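Local structure of pectate lyase (Paenibacillus sp. 0602, 5GT5) at residues L58-N63 and S72-H77; A285-I290 and V334-S339. The protein cleaves polygalacturonate by elimination, and probably also pectins of varied methyl esterification in an endo mode, with calcium as the likely cofactor. The protein carries 1 engineered substitution. One frame throughout, in Å; residues are numbered along the deposited sequence.

Contact 1 (58-63 with 72-77) and contact 2 (285-290 with 334-339) lie on opposite sides of the chain's centre, their own centres about 35 Å apart. Strands 58-59, 284-288 and 333-337 all belong to the parallel sheets of the pectate lyase beta-helix. Contact 2 joins neighbouring strands of successive coils and is largely buried, with backbone bonds, a histidine-carboxylate pair and the turn that follows. Contact 1 instead sets the chain leaving strand 58-59 against strand 74-76, the outermost strand of another sheet. It is only partly buried and works by apolar, aromatic and CH-pi packing, without a hydrogen bond between its segments.

Contact 1 (L58-N63 and S72-H77); sequences LNLGWN and SPFAKH
Trp62 lays its indole flat on the start of Lys76, and this is the tight part of the contact. CB of Lys76 sits 3.5 Å from the centroid of the five-membered ring of Trp62, only 2° off the ring normal, a CH-pi contact squarely over the face. Backbone N of Lys76 lies over the face too, 3.4 Å from Trp62 CE3. Separately, Ala75 C approaches Trp62 CZ3 to 3.4 Å. With CG of Trp62 anti to its N (chi1 -174°), the indole reaches across strand 74-76, while Phe74 CB meets its edge at CZ3, 3.9 Å away. Strand 74-76 is the edge strand of the five-stranded sheet of this pectate lyase beta-helix, antiparallel to strand 92-97, and segment 58-63 runs out of strand 58-59 in a different sheet. Inward from Trp62, the packing is wholly apolar and less close: Leu60 CD2 touches CZ of Phe74 at 4.1 Å, near the plane of the ring and at its edge. Both residues are buried there, against Ile94 of strand 92-97 and Ala36 of helix 36-43. Toward solvent the contact slackens. CG of the exposed Lys76 meets Trp62 CD1 at 3.6 Å, but beyond CD the chain, bent at its last two torsions, leaves the indole, its NZ bonding His77 O at 3.0 Å and pairing with Asp79 in a salt bridge.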
ATOM      1  N   LEU A  58      -7.633  -8.040  28.952  1.00  8.22           N
ATOM      2  CA  LEU A  58      -8.656  -7.002  28.870  1.00  7.95           C
ATOM      3  C   LEU A  58     -10.039  -7.583  28.672  1.00  8.49           C
ATOM      4  O   LEU A  58     -10.275  -8.416  27.762  1.00  8.91           O
ATOM      5  CB  LEU A  58      -8.357  -6.009  27.741  1.00  9.16           C
ATOM      6  CG  LEU A  58      -7.062  -5.190  27.846  1.00  8.33           C
ATOM      7  CD1 LEU A  58      -6.917  -4.330  26.612  1.00 10.81           C
ATOM      8  CD2 LEU A  58      -7.096  -4.323  29.109  1.00  7.79           C
ATOM      9  N   ASN A  59     -10.968  -7.168  29.528  1.00  9.09           N
ATOM     10  CA  ASN A  59     -12.365  -7.584  29.450  1.00  8.18           C
ATOM     11  C   ASN A  59     -13.145  -6.428  28.887  1.00 10.22           C
ATOM     12  O   ASN A  59     -13.412  -5.433  29.581  1.00 12.48           O
ATOM     13  CB  ASN A  59     -12.835  -7.946  30.858  1.00  9.91           C
ATOM     14  CG  ASN A  59     -12.106  -9.138  31.377  1.00 12.67           C
ATOM     15  OD1 ASN A  59     -12.130 -10.179  30.744  1.00 17.06           O
ATOM     16  ND2 ASN A  59     -11.384  -8.980  32.481  1.00 15.07           N
ATOM     17  N   LEU A  60     -13.469  -6.528  27.601  1.00  8.74           N
ATOM     18  CA  LEU A  60     -13.845  -5.354  26.823  1.00  9.46           C
ATOM     19  C   LEU A  60     -15.321  -5.306  26.404  1.00  9.32           C
ATOM     20  O   LEU A  60     -15.704  -4.578  25.490  1.00  9.40           O
ATOM     21  CB  LEU A  60     -12.916  -5.236  25.593  1.00  7.91           C
ATOM     22  CG  LEU A  60     -11.428  -5.126  25.904  1.00  8.12           C
ATOM     23  CD1 LEU A  60     -10.623  -5.106  24.610  1.00 10.49           C
ATOM     24  CD2 LEU A  60     -11.148  -3.861  26.743  1.00 12.31           C
ATOM     25  N   GLY A  61     -16.166  -6.083  27.079  1.00  9.54           N
ATOM     26  CA  GLY A  61     -17.591  -6.039  26.766  1.00  9.54           C
ATOM     27  C   GLY A  61     -18.240  -4.706  27.091  1.00 10.39           C
ATOM     28  O   GLY A  61     -17.847  -4.034  28.054  1.00  8.31           O
ATOM     29  N   TRP A  62     -19.243  -4.337  26.302  1.00 10.62           N
ATOM     30  CA  TRP A  62     -19.854  -3.004  26.396  1.00 11.08           C
ATOM     31  C   TRP A  62     -20.427  -2.701  27.785  1.00 13.39           C
ATOM     32  O   TRP A  62     -20.370  -1.552  28.221  1.00 15.07           O
ATOM     33  CB  TRP A  62     -20.926  -2.872  25.328  1.00 12.86           C
ATOM     34  CG  TRP A  62     -21.519  -1.527  25.216  1.00 13.44           C
ATOM     35  CD1 TRP A  62     -22.760  -1.155  25.631  1.00 14.40           C
ATOM     36  CD2 TRP A  62     -20.917  -0.372  24.635  1.00 13.14           C
ATOM     37  NE1 TRP A  62     -22.975   0.173  25.326  1.00 16.83           N
ATOM     38  CE2 TRP A  62     -21.848   0.673  24.720  1.00 15.32           C
ATOM     39  CE3 TRP A  62     -19.666  -0.113  24.047  1.00 12.15           C
ATOM     40  CZ2 TRP A  62     -21.575   1.959  24.246  1.00 17.80           C
ATOM     41  CZ3 TRP A  62     -19.405   1.150  23.571  1.00 11.82           C
ATOM     42  CH2 TRP A  62     -20.355   2.173  23.671  1.00 14.08           C
ATOM     43  N   ASN A  63     -20.951  -3.715  28.481  1.00 10.84           N
ATOM     44  CA  ASN A  63     -21.500  -3.514  29.834  1.00 12.91           C
ATOM     45  C   ASN A  63     -20.508  -3.601  30.988  1.00 19.76           C
ATOM     46  O   ASN A  63     -20.869  -3.301  32.130  1.00 27.80           O
ATOM     47  CB  ASN A  63     -22.632  -4.516  30.104  1.00 16.05           C
ATOM     48  CG  ASN A  63     -23.732  -4.431  29.089  1.00 20.69           C
ATOM     49  OD1 ASN A  63     -24.042  -3.347  28.580  1.00 23.20           O
ATOM     50  ND2 ASN A  63     -24.347  -5.572  28.782  1.00 34.51           N
ATOM     51  N   SER A  72     -16.360   6.135  20.731  1.00 11.04           N
ATOM     52  CA  SER A  72     -15.421   5.784  19.659  1.00 10.35           C
ATOM     53  C   SER A  72     -14.006   5.864  20.192  1.00 12.43           C
ATOM     54  O   SER A  72     -13.636   6.843  20.860  1.00 11.45           O
ATOM     55  CB  SER A  72     -15.569   6.691  18.437  1.00 13.88           C
ATOM     56  OG  SER A  72     -16.903   6.690  17.982  1.00 21.82           O
ATOM     57  N   PRO A  73     -13.182   4.843  19.918  1.00  9.20           N
ATOM     58  CA  PRO A  73     -13.375   3.759  18.932  1.00  7.90           C
ATOM     59  C   PRO A  73     -14.183   2.551  19.391  1.00  8.95           C
ATOM     60  O   PRO A  73     -14.249   1.597  18.617  1.00  9.18           O
ATOM     61  CB  PRO A  73     -11.942   3.298  18.673  1.00 10.16           C
ATOM     62  CG  PRO A  73     -11.268   3.477  20.025  1.00  9.94           C
ATOM     63  CD  PRO A  73     -11.866   4.772  20.578  1.00 10.48           C
ATOM     64  N   PHE A  74     -14.732   2.548  20.603  1.00  9.10           N
ATOM     65  CA  PHE A  74     -15.642   1.477  21.048  1.00  7.01           C
ATOM     66  C   PHE A  74     -17.079   1.774  20.676  1.00 11.33           C
ATOM     67  O   PHE A  74     -17.528   2.922  20.767  1.00 11.72           O
ATOM     68  CB  PHE A  74     -15.635   1.355  22.571  1.00  7.27           C
ATOM     69  CG  PHE A  74     -14.437   0.644  23.155  1.00  8.38           C
ATOM     70  CD1 PHE A  74     -13.169   1.241  23.144  1.00  9.21           C
ATOM     71  CD2 PHE A  74     -14.594  -0.579  23.815  1.00  9.97           C
ATOM     72  CE1 PHE A  74     -12.068   0.601  23.721  1.00  9.03           C
ATOM     73  CE2 PHE A  74     -13.495  -1.235  24.400  1.00  9.19           C
ATOM     74  CZ  PHE A  74     -12.238  -0.644  24.378  1.00 10.23           C
ATOM     75  N   ALA A  75     -17.816   0.728  20.305  1.00  9.66           N
ATOM     76  CA  ALA A  75     -19.256   0.825  20.132  1.00  9.11           C
ATOM     77  C   ALA A  75     -19.870  -0.463  20.633  1.00 11.24           C
ATOM     78  O   ALA A  75     -19.192  -1.490  20.705  1.00 10.09           O
ATOM     79  CB  ALA A  75     -19.607   1.018  18.690  1.00 12.01           C
ATOM     80  N   LYS A  76     -21.148  -0.415  20.963  1.00 11.74           N
ATOM     81  CA  LYS A  76     -21.860  -1.640  21.329  1.00 10.72           C
ATOM     82  C   LYS A  76     -22.022  -2.514  20.081  1.00  8.47           C
ATOM     83  O   LYS A  76     -22.430  -2.031  19.020  1.00 12.21           O
ATOM     84  CB  LYS A  76     -23.245  -1.313  21.904  1.00 14.11           C
ATOM     85  CG  LYS A  76     -23.937  -2.529  22.495  1.00 15.58           C
ATOM     86  CD  LYS A  76     -25.364  -2.216  22.960  1.00 18.89           C
ATOM     87  CE  LYS A  76     -26.300  -2.059  21.754  1.00 27.54           C
ATOM     88  NZ  LYS A  76     -26.514  -3.307  20.927  1.00 34.49           N
ATOM     89  N   HIS A  77     -21.667  -3.793  20.205  1.00  9.82           N
ATOM     90  CA  HIS A  77     -21.892  -4.744  19.113  1.00  8.79           C
ATOM     91  C   HIS A  77     -23.320  -5.299  19.174  1.00  8.43           C
ATOM     92  O   HIS A  77     -24.087  -4.948  20.080  1.00 11.98           O
ATOM     93  CB  HIS A  77     -20.890  -5.899  19.239  1.00  8.46           C
ATOM     94  CG  HIS A  77     -20.424  -6.449  17.921  1.00  6.02           C
ATOM     95  ND1 HIS A  77     -21.260  -6.620  16.828  1.00  8.79           N
ATOM     96  CD2 HIS A  77     -19.198  -6.857  17.521  1.00  7.86           C
ATOM     97  CE1 HIS A  77     -20.563  -7.111  15.825  1.00 10.98           C
ATOM     98  NE2 HIS A  77     -19.309  -7.260  16.215  1.00 10.91           N
TER

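Contact 2 (A285-I290 and V334-S339); sequences AHAYNI and VLVEKS
His286 holds CG anti to its N (chi1 177°), while Glu337 turns CG between its N and carbonyl carbon (chi1 66°) and then extends; the two thus meet over one face of the parallel beta-helix, where strands 285-288 and 334-337 of successive coils run nearly parallel. The bond from His286 NE2 to Glu337 OE2 is 2.8 Å long, close to the imidazole plane, and reaches the oxygen on its anti side, with ring and carboxylate planes 67° apart. Tyr411 also bonds OE2, and Tyr409 takes His286 ND1, so both ring nitrogens are engaged. A leucine in place of His286 would probably leave the buried carboxylate of Glu337 without its imidazole donor and Tyr409 without its ring partner. On the other face, Ala287 CB packs on Val336 CG2 at 4.2 Å. Between the strands, regular bonds such as Ala287 N to Leu335 O (2.8 Å) set the register. Past them, both chains turn at Asn289 and Lys338, whose phi and psi are positive. Asn289 ND2 meets a lone pair of Lys338 O at 2.9 Å, while its OD1 is held by Asp414 N. Glu337 O accepts both Asn289 N and Ser339 OG, and that same Ser339 OG receives Ile290 N at 3.1 Å.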
ATOM      1  N   ALA A 285      -4.157 -15.843  -2.596  1.00  6.30           N
ATOM      2  CA  ALA A 285      -3.836 -16.321  -1.259  1.00  6.72           C
ATOM      3  C   ALA A 285      -2.764 -17.385  -1.317  1.00  6.44           C
ATOM      4  O   ALA A 285      -2.875 -18.308  -2.130  1.00  7.16           O
ATOM      5  CB  ALA A 285      -5.059 -16.890  -0.579  1.00  6.91           C
ATOM      6  N   HIS A 286      -1.765 -17.275  -0.446  1.00  6.53           N
ATOM      7  CA  HIS A 286      -0.660 -18.225  -0.369  1.00  5.35           C
ATOM      8  C   HIS A 286      -0.549 -18.728   1.059  1.00  9.49           C
ATOM      9  O   HIS A 286      -0.336 -17.927   1.988  1.00  7.24           O
ATOM     10  CB  HIS A 286       0.633 -17.517  -0.821  1.00  7.44           C
ATOM     11  CG  HIS A 286       1.870 -18.364  -0.723  1.00  7.55           C
ATOM     12  ND1 HIS A 286       3.090 -17.839  -0.355  1.00  7.96           N
ATOM     13  CD2 HIS A 286       2.085 -19.668  -1.009  1.00  8.50           C
ATOM     14  CE1 HIS A 286       3.999 -18.800  -0.364  1.00  8.82           C
ATOM     15  NE2 HIS A 286       3.421 -19.919  -0.742  1.00  8.20           N
ATOM     16  N   ALA A 287      -0.702 -20.040   1.236  1.00  6.58           N
ATOM     17  CA  ALA A 287      -0.469 -20.686   2.521  1.00  5.45           C
ATOM     18  C   ALA A 287       0.724 -21.622   2.380  1.00  8.64           C
ATOM     19  O   ALA A 287       0.782 -22.457   1.474  1.00  8.95           O
ATOM     20  CB  ALA A 287      -1.687 -21.442   2.972  1.00  5.06           C
ATOM     21  N   TYR A 288       1.696 -21.456   3.262  1.00  6.46           N
ATOM     22  CA  TYR A 288       2.814 -22.390   3.314  1.00  7.57           C
ATOM     23  C   TYR A 288       3.119 -22.796   4.736  1.00  6.15           C
ATOM     24  O   TYR A 288       2.967 -22.014   5.673  1.00  6.11           O
ATOM     25  CB  TYR A 288       4.058 -21.849   2.595  1.00  7.97           C
ATOM     26  CG  TYR A 288       4.808 -20.665   3.220  1.00  8.33           C
ATOM     27  CD1 TYR A 288       4.452 -19.346   2.916  1.00  7.32           C
ATOM     28  CD2 TYR A 288       5.919 -20.871   4.068  1.00  8.59           C
ATOM     29  CE1 TYR A 288       5.184 -18.277   3.412  1.00  8.89           C
ATOM     30  CE2 TYR A 288       6.651 -19.791   4.589  1.00  8.72           C
ATOM     31  CZ  TYR A 288       6.253 -18.507   4.273  1.00  8.76           C
ATOM     32  OH  TYR A 288       6.959 -17.436   4.767  1.00 10.62           O
ATOM     33  N   ASN A 289       3.537 -24.049   4.920  1.00  7.55           N
ATOM     34  CA  ASN A 289       3.884 -24.545   6.254  1.00  5.76           C
ATOM     35  C   ASN A 289       2.773 -24.265   7.252  1.00  5.72           C
ATOM     36  O   ASN A 289       3.030 -23.784   8.358  1.00  8.17           O
ATOM     37  CB  ASN A 289       5.193 -23.922   6.768  1.00  7.52           C
ATOM     38  CG  ASN A 289       6.449 -24.395   6.010  1.00  9.05           C
ATOM     39  OD1 ASN A 289       7.450 -23.676   6.008  1.00 10.83           O
ATOM     40  ND2 ASN A 289       6.417 -25.588   5.412  1.00  9.03           N
ATOM     41  N   ILE A 290       1.535 -24.568   6.857  1.00  7.09           N
ATOM     42  CA  ILE A 290       0.418 -24.519   7.817  1.00  6.43           C
ATOM     43  C   ILE A 290      -0.043 -25.921   8.143  1.00  6.73           C
ATOM     44  O   ILE A 290       0.298 -26.867   7.421  1.00  7.01           O
ATOM     45  CB  ILE A 290      -0.784 -23.635   7.345  1.00  5.58           C
ATOM     46  CG1 ILE A 290      -1.488 -24.215   6.103  1.00  7.11           C
ATOM     47  CG2 ILE A 290      -0.291 -22.175   7.104  1.00  8.04           C
ATOM     48  CD1 ILE A 290      -2.884 -23.603   5.877  1.00  8.40           C
ATOM     49  N   VAL A 334      -5.382 -19.715  -5.118  1.00  5.88           N
ATOM     50  CA  VAL A 334      -4.897 -20.197  -3.814  1.00  6.88           C
ATOM     51  C   VAL A 334      -3.819 -21.238  -4.037  1.00  6.77           C
ATOM     52  O   VAL A 334      -4.048 -22.207  -4.774  1.00  6.85           O
ATOM     53  CB  VAL A 334      -6.021 -20.869  -2.987  1.00  8.47           C
ATOM     54  CG1 VAL A 334      -5.444 -21.465  -1.695  1.00  7.51           C
ATOM     55  CG2 VAL A 334      -7.160 -19.875  -2.658  1.00  7.34           C
ATOM     56  N   LEU A 335      -2.646 -21.033  -3.456  1.00  6.67           N
ATOM     57  CA  LEU A 335      -1.621 -22.065  -3.421  1.00  7.12           C
ATOM     58  C   LEU A 335      -1.369 -22.439  -1.973  1.00  7.10           C
ATOM     59  O   LEU A 335      -1.102 -21.564  -1.135  1.00  7.25           O
ATOM     60  CB  LEU A 335      -0.325 -21.564  -4.058  1.00  9.94           C
ATOM     61  CG  LEU A 335       0.876 -22.503  -3.892  1.00 12.74           C
ATOM     62  CD1 LEU A 335       0.706 -23.783  -4.718  1.00 13.89           C
ATOM     63  CD2 LEU A 335       2.205 -21.790  -4.211  1.00 12.19           C
ATOM     64  N   VAL A 336      -1.469 -23.728  -1.671  1.00  9.08           N
ATOM     65  CA  VAL A 336      -1.055 -24.300  -0.373  1.00  7.37           C
ATOM     66  C   VAL A 336       0.161 -25.158  -0.608  1.00  9.32           C
ATOM     67  O   VAL A 336       0.143 -25.997  -1.518  1.00  8.61           O
ATOM     68  CB  VAL A 336      -2.155 -25.162   0.231  1.00  5.95           C
ATOM     69  CG1 VAL A 336      -1.670 -25.787   1.536  1.00  8.94           C
ATOM     70  CG2 VAL A 336      -3.430 -24.323   0.449  1.00  8.32           C
ATOM     71  N   GLU A 337       1.227 -24.961   0.160  1.00  7.95           N
ATOM     72  CA  GLU A 337       2.402 -25.813  -0.007  1.00  8.98           C
ATOM     73  C   GLU A 337       3.069 -26.218   1.287  1.00  7.54           C
ATOM     74  O   GLU A 337       3.025 -25.490   2.289  1.00  7.96           O
ATOM     75  CB  GLU A 337       3.415 -25.228  -0.982  1.00 15.52           C
ATOM     76  CG  GLU A 337       4.048 -23.975  -0.539  1.00 14.51           C
ATOM     77  CD  GLU A 337       4.886 -23.289  -1.631  1.00 19.08           C
ATOM     78  OE1 GLU A 337       5.440 -23.964  -2.542  1.00 17.96           O
ATOM     79  OE2 GLU A 337       4.943 -22.048  -1.595  1.00 13.85           O
ATOM     80  N   LYS A 338       3.711 -27.380   1.255  1.00  7.88           N
ATOM     81  CA  LYS A 338       4.540 -27.844   2.350  1.00  7.75           C
ATOM     82  C   LYS A 338       3.764 -27.794   3.650  1.00  6.98           C
ATOM     83  O   LYS A 338       4.247 -27.325   4.668  1.00  8.28           O
ATOM     84  CB  LYS A 338       5.832 -27.008   2.417  1.00  9.56           C
ATOM     85  CG  LYS A 338       6.689 -27.041   1.153  1.00 10.38           C
ATOM     86  CD  LYS A 338       7.562 -28.291   1.070  1.00 12.95           C
ATOM     87  CE  LYS A 338       8.421 -28.266  -0.205  1.00 13.07           C
ATOM     88  NZ  LYS A 338       9.179 -29.544  -0.362  1.00 15.81           N
ATOM     89  N   SER A 339       2.532 -28.270   3.594  1.00  6.39           N
ATOM     90  CA  SER A 339       1.659 -28.216   4.753  1.00  7.18           C
ATOM     91  C   SER A 339       1.283 -29.618   5.227  1.00  7.82           C
ATOM     92  O   SER A 339       1.715 -30.615   4.627  1.00  7.58           O
ATOM     93  CB  SER A 339       0.440 -27.373   4.413  1.00  7.64           C
ATOM     94  OG  SER A 339       0.849 -26.011   4.226  1.00  6.54           O
TER